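Local coordinates for protein nitroreductase (Desulfitobacterium hafniense, PDB 3PXV) that binds FMN and probably catalyses flavin-dependent oxidation-reduction reactions, at residues Glu34-Ala39 and Trp48-Val53; Leu67-Gly72 and Thr137-Ala142; Glu27-Ile32 and Val166-Ala171. All coordinates share one frame; numbering follows the deposited sequence. Where two conformers were deposited one is given.

Overall arrangement
Contacts 1 and 3 both pack helix 26-36 on the antiparallel sheet. Contact 1 uses strand 50-53, outermost within this chain, and contact 3 the inner strand 161-169. Their centres are about 12 Å apart, and Val52 CG1 touches Leu29 CD1 at 4.0 Å. Both also meet the second subunit. Contact 2 lies on the other side of the chain's centre, about 24 Å from contact 1 and about 25 Å from contact 3, centre to centre. It joins helix 56-72 to the loop after strand 130-133. The side chains of Ala39 in contact 1 and Leu139 in contact 2 each come to about 8 Å from a bound FMN. The side chain of Leu168 in contact 3 is about 13 Å from one.

Contact 1 of 3, residues Glu34-Ala39 and Trp48-Val53; sequences EAAIQA and WRVIVV
The backbone O of Trp48, whose indole packs on Ile37, accepts a 2.7 Å hydrogen bond from Arg49 NH1. The donor lies above the carbonyl plane, 47° out of it, while the acceptor stays close to the guanidinium plane. This bond ties the Arg49 side chain back to the chain just before strand 50-53. The contact itself is apolar and buried. Trp48 has chi1 35°, with CG between N and the carbonyl carbon, and this swings the indole toward the turn at 36-39. Its CH2 meets Ile37 CA at 3.9 Å, and CZ3 meets the CG2 branch of Ile37. Ala39 O sits at the ring edge, 4.0 Å from CZ2. The type I turn Ala36-Ala39, with Ala39 N bonded to Ala36 O, brings these groups together. Farther along, one methyl of Val50, CG2, touches both Ala36 CB and Ile37 CG2, each at 3.9 Å. Helix 106-126 also packs on Ala36, Ala39 and Trp48, and strand 95-101 packs on Trp48 and Val50. Ile37 O accepts a hydrogen bond from His178 of the second subunit, and strand 50-53 pairs in parallel with a strand of that subunit, continuing the sheet.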
loop_
_atom_site.group_PDB
_atom_site.type_symbol
_atom_site.label_atom_id
_atom_site.label_comp_id
_atom_site.label_asym_id
_atom_site.label_seq_id
_atom_site.Cartn_x
_atom_site.Cartn_y
_atom_site.Cartn_z
ATOM N N GLU B 34 -0.128 12.781 9.548
ATOM C CA GLU B 34 -1.556 13.082 9.383
ATOM C C GLU B 34 -1.980 12.451 8.077
ATOM O O GLU B 34 -3.059 11.923 7.961
ATOM C CB GLU B 34 -1.826 14.598 9.380
ATOM C CG GLU B 34 -3.210 15.089 8.830
ATOM C CD GLU B 34 -4.445 14.713 9.678
ATOM O OE1 GLU B 34 -4.301 14.202 10.799
ATOM O OE2 GLU B 34 -5.576 14.949 9.214
ATOM N N ALA B 35 -1.094 12.480 7.083
ATOM C CA ALA B 35 -1.384 11.894 5.785
ATOM C C ALA B 35 -1.523 10.378 5.935
ATOM O O ALA B 35 -2.438 9.771 5.383
ATOM C CB ALA B 35 -0.291 12.255 4.784
ATOM N N ALA B 36 -0.645 9.772 6.723
ATOM C CA ALA B 36 -0.680 8.325 6.923
ATOM C C ALA B 36 -2.029 7.844 7.481
ATOM O O ALA B 36 -2.625 6.901 6.973
ATOM C CB ALA B 36 0.479 7.886 7.836
ATOM N N ILE B 37 -2.545 8.535 8.488
ATOM C CA ILE B 37 -3.800 8.119 9.100
ATOM C C ILE B 37 -5.003 8.347 8.179
ATOM O O ILE B 37 -6.108 7.905 8.476
ATOM C CB ILE B 37 -4.000 8.724 10.529
ATOM C CG1 ILE B 37 -4.093 10.253 10.536
ATOM C CG2 ILE B 37 -2.854 8.279 11.456
ATOM C CD1 ILE B 37 -4.745 10.788 11.821
ATOM N N GLN B 38 -4.784 9.016 7.052
ATOM C CA GLN B 38 -5.844 9.220 6.059
ATOM C C GLN B 38 -5.857 8.056 5.051
ATOM O O GLN B 38 -6.673 8.021 4.112
ATOM C CB GLN B 38 -5.687 10.579 5.354
ATOM C CG GLN B 38 -5.896 11.784 6.280
ATOM C CD GLN B 38 -5.344 13.112 5.751
ATOM O OE1 GLN B 38 -4.441 13.156 4.908
ATOM N NE2 GLN B 38 -5.867 14.212 6.294
ATOM N N ALA B 39 -4.958 7.097 5.263
ATOM C CA ALA B 39 -4.899 5.912 4.421
ATOM C C ALA B 39 -6.169 5.075 4.592
ATOM O O ALA B 39 -6.689 4.945 5.694
ATOM C CB ALA B 39 -3.657 5.062 4.778
ATOM N N TRP B 48 -3.328 -0.745 12.519
ATOM C CA TRP B 48 -1.992 -0.228 12.504
ATOM C C TRP B 48 -1.827 0.923 13.466
ATOM O O TRP B 48 -2.788 1.286 14.133
ATOM C CB TRP B 48 -1.611 0.213 11.103
ATOM C CG TRP B 48 -2.673 0.821 10.198
ATOM C CD1 TRP B 48 -3.119 0.274 9.062
ATOM C CD2 TRP B 48 -3.305 2.114 10.288
ATOM N NE1 TRP B 48 -4.013 1.103 8.442
ATOM C CE2 TRP B 48 -4.134 2.249 9.168
ATOM C CE3 TRP B 48 -3.247 3.165 11.196
ATOM C CZ2 TRP B 48 -4.922 3.383 8.941
ATOM C CZ3 TRP B 48 -4.030 4.290 10.972
ATOM C CH2 TRP B 48 -4.848 4.390 9.852
ATOM N N ARG B 49 -0.599 1.426 13.601
ATOM C CA ARG B 49 -0.320 2.652 14.366
ATOM C C ARG B 49 0.787 3.387 13.618
ATOM O O ARG B 49 1.543 2.765 12.872
ATOM C CB ARG B 49 0.168 2.391 15.795
ATOM C CG ARG B 49 -0.800 1.712 16.731
ATOM C CD ARG B 49 -2.017 2.573 17.070
ATOM N NE ARG B 49 -2.863 1.867 18.037
ATOM C CZ ARG B 49 -3.705 0.867 17.745
ATOM N NH1 ARG B 49 -3.841 0.423 16.504
ATOM N NH2 ARG B 49 -4.411 0.291 18.715
ATOM N N VAL B 50 0.894 4.695 13.847
ATOM C CA VAL B 50 1.902 5.521 13.180
ATOM C C VAL B 50 2.827 6.072 14.270
ATOM O O VAL B 50 2.476 7.038 14.964
ATOM C CB VAL B 50 1.228 6.640 12.353
ATOM C CG1 VAL B 50 2.241 7.612 11.755
ATOM C CG2 VAL B 50 0.377 6.016 11.278
ATOM N N ILE B 51 3.991 5.431 14.433
ATOM C CA ILE B 51 4.949 5.799 15.453
ATOM C C ILE B 51 6.103 6.563 14.805
ATOM O O ILE B 51 6.912 5.973 14.092
ATOM C CB ILE B 51 5.465 4.526 16.186
ATOM C CG1 ILE B 51 4.294 3.747 16.774
ATOM C CG2 ILE B 51 6.457 4.888 17.303
ATOM C CD1 ILE B 51 4.684 2.451 17.358
ATOM N N VAL B 52 6.170 7.872 15.049
ATOM C CA VAL B 52 7.225 8.727 14.480
ATOM C C VAL B 52 8.408 8.680 15.421
ATOM O O VAL B 52 8.370 9.283 16.490
ATOM C CB VAL B 52 6.775 10.223 14.312
ATOM C CG1 VAL B 52 7.945 11.076 13.851
ATOM C CG2 VAL B 52 5.624 10.351 13.316
ATOM N N VAL B 53 9.456 7.975 15.018
ATOM C CA VAL B 53 10.615 7.778 15.856
ATOM C C VAL B 53 11.717 8.759 15.502
ATOM O O VAL B 53 12.116 8.837 14.365
ATOM C CB VAL B 53 11.156 6.330 15.730
ATOM C CG1 VAL B 53 12.295 6.109 16.711
ATOM C CG2 VAL B 53 10.056 5.338 15.988
#

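Contact 2 of 3, residues Leu67-Gly72 and Thr137-Ala142; sequences LAYLAG and TGLAFA
The ring of Tyr69 lies against Ala142, whose CB sits over one face. The methyl carbon is 3.7 Å from the ring centroid and 14° off the ring normal, a CH-pi contact. It is shifted somewhat toward the rim, and Tyr69 CE2 is the closest ring atom, 3.6 Å from Ala142 CB. Tyr69 carries CG trans to its own nitrogen (chi1 -173°), and this extends the ring from helix 56-72 to the neighbouring loop.

Leu139 fills the other half of the contact, and its two methyls divide the work. CD2 turns to Tyr69 and meets CD2 of that ring at 4.0 Å, coming in obliquely. CD1 goes to Leu70 and lies against its branch point as well as its methyls. Leu139 CD1 is 3.4 Å from Leu70 CG and just as close to Leu70 CD1. Both values are shorter than usual for carbon pairs, so the exact fit here is doubtful at 2.30 Å resolution. The two leucines cross at about a right angle, as do Leu139 and Tyr69. Leu70 is buried, whereas Tyr69 and Ala142 at the other end of the contact are partly exposed.

Leu139 follows the FMN-binding Gly135 and Tyr136 closely in the chain; its own side chain stays about 8 Å from a bound FMN. Helix 77-84 backs Leu70 through Tyr79 and Ile82. Met62, earlier on helix 56-72, packs on Thr137, Ala140 and Phe141, and helix 147-154 receives Phe141, so the loop is held between helices 56-72 and 147-154.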
loop_
_atom_site.group_PDB
_atom_site.type_symbol
_atom_site.label_atom_id
_atom_site.label_comp_id
_atom_site.label_asym_id
_atom_site.label_seq_id
_atom_site.Cartn_x
_atom_site.Cartn_y
_atom_site.Cartn_z
ATOM N N LEU B 67 21.486 -5.967 12.249
ATOM C CA LEU B 67 22.717 -6.463 11.632
ATOM C C LEU B 67 23.228 -7.736 12.281
ATOM O O LEU B 67 23.700 -8.620 11.588
ATOM C CB LEU B 67 23.838 -5.415 11.670
ATOM C CG LEU B 67 23.641 -4.223 10.750
ATOM C CD1 LEU B 67 24.741 -3.209 10.983
ATOM C CD2 LEU B 67 23.620 -4.697 9.277
ATOM N N ALA B 68 23.144 -7.817 13.604
ATOM C CA ALA B 68 23.667 -8.981 14.342
ATOM C C ALA B 68 22.854 -10.246 14.082
ATOM O O ALA B 68 23.413 -11.346 14.045
ATOM C CB ALA B 68 23.755 -8.689 15.831
ATOM N N TYR B 69 21.549 -10.086 13.861
ATOM C CA TYR B 69 20.719 -11.214 13.548
ATOM C C TYR B 69 21.175 -11.750 12.217
ATOM O O TYR B 69 21.377 -12.946 12.075
ATOM C CB TYR B 69 19.232 -10.833 13.477
ATOM C CG TYR B 69 18.312 -12.025 13.317
ATOM C CD1 TYR B 69 18.111 -12.901 14.375
ATOM C CD2 TYR B 69 17.663 -12.289 12.119
ATOM C CE1 TYR B 69 17.278 -14.016 14.261
ATOM C CE2 TYR B 69 16.818 -13.403 11.989
ATOM C CZ TYR B 69 16.623 -14.257 13.076
ATOM O OH TYR B 69 15.793 -15.364 13.000
ATOM N N LEU B 70 21.337 -10.858 11.245
ATOM C CA LEU B 70 21.791 -11.246 9.912
ATOM C C LEU B 70 23.175 -11.872 9.995
ATOM O O LEU B 70 23.416 -12.937 9.404
ATOM C CB LEU B 70 21.839 -10.049 8.965
ATOM C CG LEU B 70 20.530 -9.430 8.502
ATOM C CD1 LEU B 70 20.796 -8.122 7.701
ATOM C CD2 LEU B 70 19.765 -10.447 7.684
ATOM N N ALA B 71 24.079 -11.227 10.731
ATOM C CA ALA B 71 25.431 -11.762 10.886
ATOM C C ALA B 71 25.481 -13.083 11.660
ATOM O O ALA B 71 26.529 -13.718 11.689
ATOM C CB ALA B 71 26.347 -10.733 11.549
ATOM N N GLY B 72 24.374 -13.473 12.301
ATOM C CA GLY B 72 24.292 -14.732 13.063
ATOM C C GLY B 72 23.797 -15.964 12.309
ATOM O O GLY B 72 23.946 -17.075 12.778
ATOM N N THR B 137 14.088 -2.910 9.367
ATOM C CA THR B 137 13.869 -2.482 10.751
ATOM C C THR B 137 13.298 -3.679 11.510
ATOM O O THR B 137 13.513 -3.809 12.713
ATOM C CB THR B 137 12.829 -1.338 10.861
ATOM O OG1 THR B 137 13.162 -0.294 9.952
ATOM C CG2 THR B 137 12.748 -0.799 12.292
ATOM N N GLY B 138 12.555 -4.532 10.790
ATOM C CA GLY B 138 11.952 -5.730 11.354
ATOM C C GLY B 138 12.909 -6.732 11.982
ATOM O O GLY B 138 12.505 -7.557 12.789
ATOM N N LEU B 139 14.173 -6.667 11.589
ATOM C CA LEU B 139 15.193 -7.568 12.103
ATOM C C LEU B 139 15.501 -7.310 13.591
ATOM O O LEU B 139 16.016 -8.178 14.282
ATOM C CB LEU B 139 16.466 -7.468 11.256
ATOM C CG LEU B 139 16.394 -7.966 9.819
ATOM C CD1 LEU B 139 17.697 -7.631 9.033
ATOM C CD2 LEU B 139 16.119 -9.459 9.797
ATOM N N ALA B 140 15.138 -6.131 14.093
ATOM C CA ALA B 140 15.336 -5.807 15.504
ATOM C C ALA B 140 14.498 -6.713 16.421
ATOM O O ALA B 140 14.834 -6.893 17.581
ATOM C CB ALA B 140 15.000 -4.357 15.748
ATOM N N PHE B 141 13.429 -7.288 15.886
ATOM C CA PHE B 141 12.505 -8.116 16.654
ATOM C C PHE B 141 12.647 -9.593 16.373
ATOM O O PHE B 141 12.088 -10.413 17.085
ATOM C CB PHE B 141 11.074 -7.765 16.248
ATOM C CG PHE B 141 10.724 -6.313 16.419
ATOM C CD1 PHE B 141 11.020 -5.400 15.442
ATOM C CD2 PHE B 141 10.071 -5.874 17.558
ATOM C CE1 PHE B 141 10.701 -4.088 15.593
ATOM C CE2 PHE B 141 9.759 -4.561 17.707
ATOM C CZ PHE B 141 10.081 -3.667 16.720
ATOM N N ALA B 142 13.412 -9.914 15.340
ATOM C CA ALA B 142 13.472 -11.261 14.787
ATOM C C ALA B 142 13.926 -12.380 15.689
ATOM O O ALA B 142 13.423 -13.479 15.569
ATOM C CB ALA B 142 14.276 -11.263 13.472
#

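Contact 3 of 3, residues Glu27-Ile32 and Val166-Ala171; sequences ELLQAI and VLLGHA
Leu168 CD1 is the one atom of strand 161-169 on which this small buried contact centres. It meets Leu29 CD2 at 4.0 Å and Ile32 CD1 at 4.2 Å. Those two residues are three apart on helix 26-36, so they present neighbouring methyls to the strand. Leu168 and Ile32 reach toward each other tip to tip, while the Leu29 side chain comes in at a slant. In Leu168, chi1 of -55° sets CG opposite the carbonyl carbon, and CD1 then extends toward the helix. Around this point the packing is filled in by Ile97 and Cys95 of strand 95-101 and by Ile120 and Ala124 of helix 106-126.

Toward Leu28 and His170 the contact is looser. Both are partly exposed, and neither side chain makes a close contact across the two segments. His170 packs on Glu22 and Leu28 on Ile129. On another side of the helix, Gln30 OE1 is hydrogen-bonded to Tyr187 OH of the second subunit. A helix packed by aliphatic residues on a central antiparallel sheet, with a partner subunit bound to the same helix, fits the dimeric alpha/beta fold of FMN-dependent nitroreductases.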
loop_
_atom_site.group_PDB
_atom_site.type_symbol
_atom_site.label_atom_id
_atom_site.label_comp_id
_atom_site.label_asym_id
_atom_site.label_seq_id
_atom_site.Cartn_x
_atom_site.Cartn_y
_atom_site.Cartn_z
ATOM N N GLU B 27 6.844 20.223 12.026
ATOM C CA GLU B 27 5.793 20.686 11.114
ATOM C C GLU B 27 5.625 19.651 9.991
ATOM O O GLU B 27 4.522 19.188 9.714
ATOM C CB GLU B 27 6.179 22.061 10.530
ATOM C CG GLU B 27 5.055 22.856 9.842
ATOM C CD GLU B 27 5.550 24.174 9.222
ATOM O OE1 GLU B 27 6.629 24.175 8.591
ATOM O OE2 GLU B 27 4.858 25.206 9.361
ATOM N N LEU B 28 6.739 19.266 9.366
ATOM C CA LEU B 28 6.714 18.286 8.275
ATOM C C LEU B 28 6.411 16.853 8.750
ATOM O O LEU B 28 5.669 16.141 8.102
ATOM C CB LEU B 28 8.032 18.315 7.487
ATOM C CG LEU B 28 8.387 19.628 6.779
ATOM C CD1 LEU B 28 9.807 19.596 6.290
ATOM C CD2 LEU B 28 7.427 19.942 5.638
ATOM N N LEU B 29 7.010 16.425 9.857
ATOM C CA LEU B 29 6.757 15.107 10.390
ATOM C C LEU B 29 5.271 14.937 10.695
ATOM O O LEU B 29 4.708 13.876 10.443
ATOM C CB LEU B 29 7.569 14.837 11.660
ATOM C CG LEU B 29 9.077 14.667 11.514
ATOM C CD1 LEU B 29 9.727 14.483 12.901
ATOM C CD2 LEU B 29 9.428 13.509 10.569
ATOM N N GLN B 30 4.646 15.979 11.228
ATOM C CA GLN B 30 3.222 15.959 11.555
ATOM C C GLN B 30 2.359 15.858 10.298
ATOM O O GLN B 30 1.410 15.085 10.283
ATOM C CB GLN B 30 2.837 17.203 12.380
ATOM C CG GLN B 30 1.395 17.257 12.832
ATOM C CD GLN B 30 0.960 16.036 13.653
ATOM O OE1 GLN B 30 1.774 15.388 14.328
ATOM N NE2 GLN B 30 -0.343 15.733 13.607
ATOM N N ALA B 31 2.695 16.626 9.258
ATOM C CA ALA B 31 1.949 16.594 7.990
ATOM C C ALA B 31 1.982 15.198 7.403
ATOM O O ALA B 31 0.970 14.714 6.893
ATOM C CB ALA B 31 2.523 17.586 6.988
ATOM N N ILE B 32 3.149 14.555 7.499
ATOM C CA ILE B 32 3.344 13.204 7.000
ATOM C C ILE B 32 2.557 12.164 7.820
ATOM O O ILE B 32 1.946 11.244 7.249
ATOM C CB ILE B 32 4.832 12.837 7.019
ATOM C CG1 ILE B 32 5.598 13.697 5.999
ATOM C CG2 ILE B 32 5.017 11.328 6.759
ATOM C CD1 ILE B 32 7.142 13.624 6.155
ATOM N N VAL B 166 9.158 3.408 7.312
ATOM C CA VAL B 166 9.587 4.323 6.264
ATOM C C VAL B 166 10.604 5.239 6.875
ATOM O O VAL B 166 10.280 5.937 7.811
ATOM C CB VAL B 166 8.462 5.194 5.715
ATOM C CG1 VAL B 166 9.023 6.041 4.567
ATOM C CG2 VAL B 166 7.278 4.328 5.249
ATOM N N LEU B 167 11.821 5.255 6.335
ATOM C CA LEU B 167 12.877 6.116 6.862
ATOM C C LEU B 167 12.703 7.494 6.230
ATOM O O LEU B 167 12.284 7.580 5.066
ATOM C CB LEU B 167 14.264 5.556 6.569
ATOM C CG LEU B 167 14.489 4.072 6.872
ATOM C CD1 LEU B 167 15.854 3.655 6.352
ATOM C CD2 LEU B 167 14.339 3.790 8.388
ATOM N N LEU B 168 13.032 8.549 6.984
ATOM C CA LEU B 168 12.836 9.901 6.524
ATOM C C LEU B 168 14.022 10.807 6.819
ATOM O O LEU B 168 14.658 10.695 7.859
ATOM C CB LEU B 168 11.601 10.497 7.194
ATOM C CG LEU B 168 10.245 9.771 7.096
ATOM C CD1 LEU B 168 9.228 10.473 7.949
ATOM C CD2 LEU B 168 9.744 9.621 5.657
ATOM N N GLY B 169 14.299 11.723 5.895
ATOM C CA GLY B 169 15.354 12.713 6.081
ATOM C C GLY B 169 15.585 13.504 4.816
ATOM O O GLY B 169 14.704 13.592 3.977
ATOM N N HIS B 170 16.755 14.114 4.712
ATOM C CA HIS B 170 17.165 14.833 3.512
ATOM C C HIS B 170 18.224 14.001 2.805
ATOM O O HIS B 170 19.118 13.455 3.459
ATOM C CB HIS B 170 17.705 16.216 3.857
ATOM C CG HIS B 170 16.646 17.154 4.327
ATOM N ND1 HIS B 170 15.783 17.789 3.454
ATOM C CD2 HIS B 170 16.288 17.548 5.571
ATOM C CE1 HIS B 170 14.943 18.538 4.147
ATOM N NE2 HIS B 170 15.225 18.407 5.435
ATOM N N ALA B 171 18.107 13.879 1.482
ATOM C CA ALA B 171 19.073 13.087 0.696
ATOM C C ALA B 171 20.454 13.724 0.667
ATOM O O ALA B 171 20.593 14.917 0.408
ATOM C CB ALA B 171 18.579 12.877 -0.762
#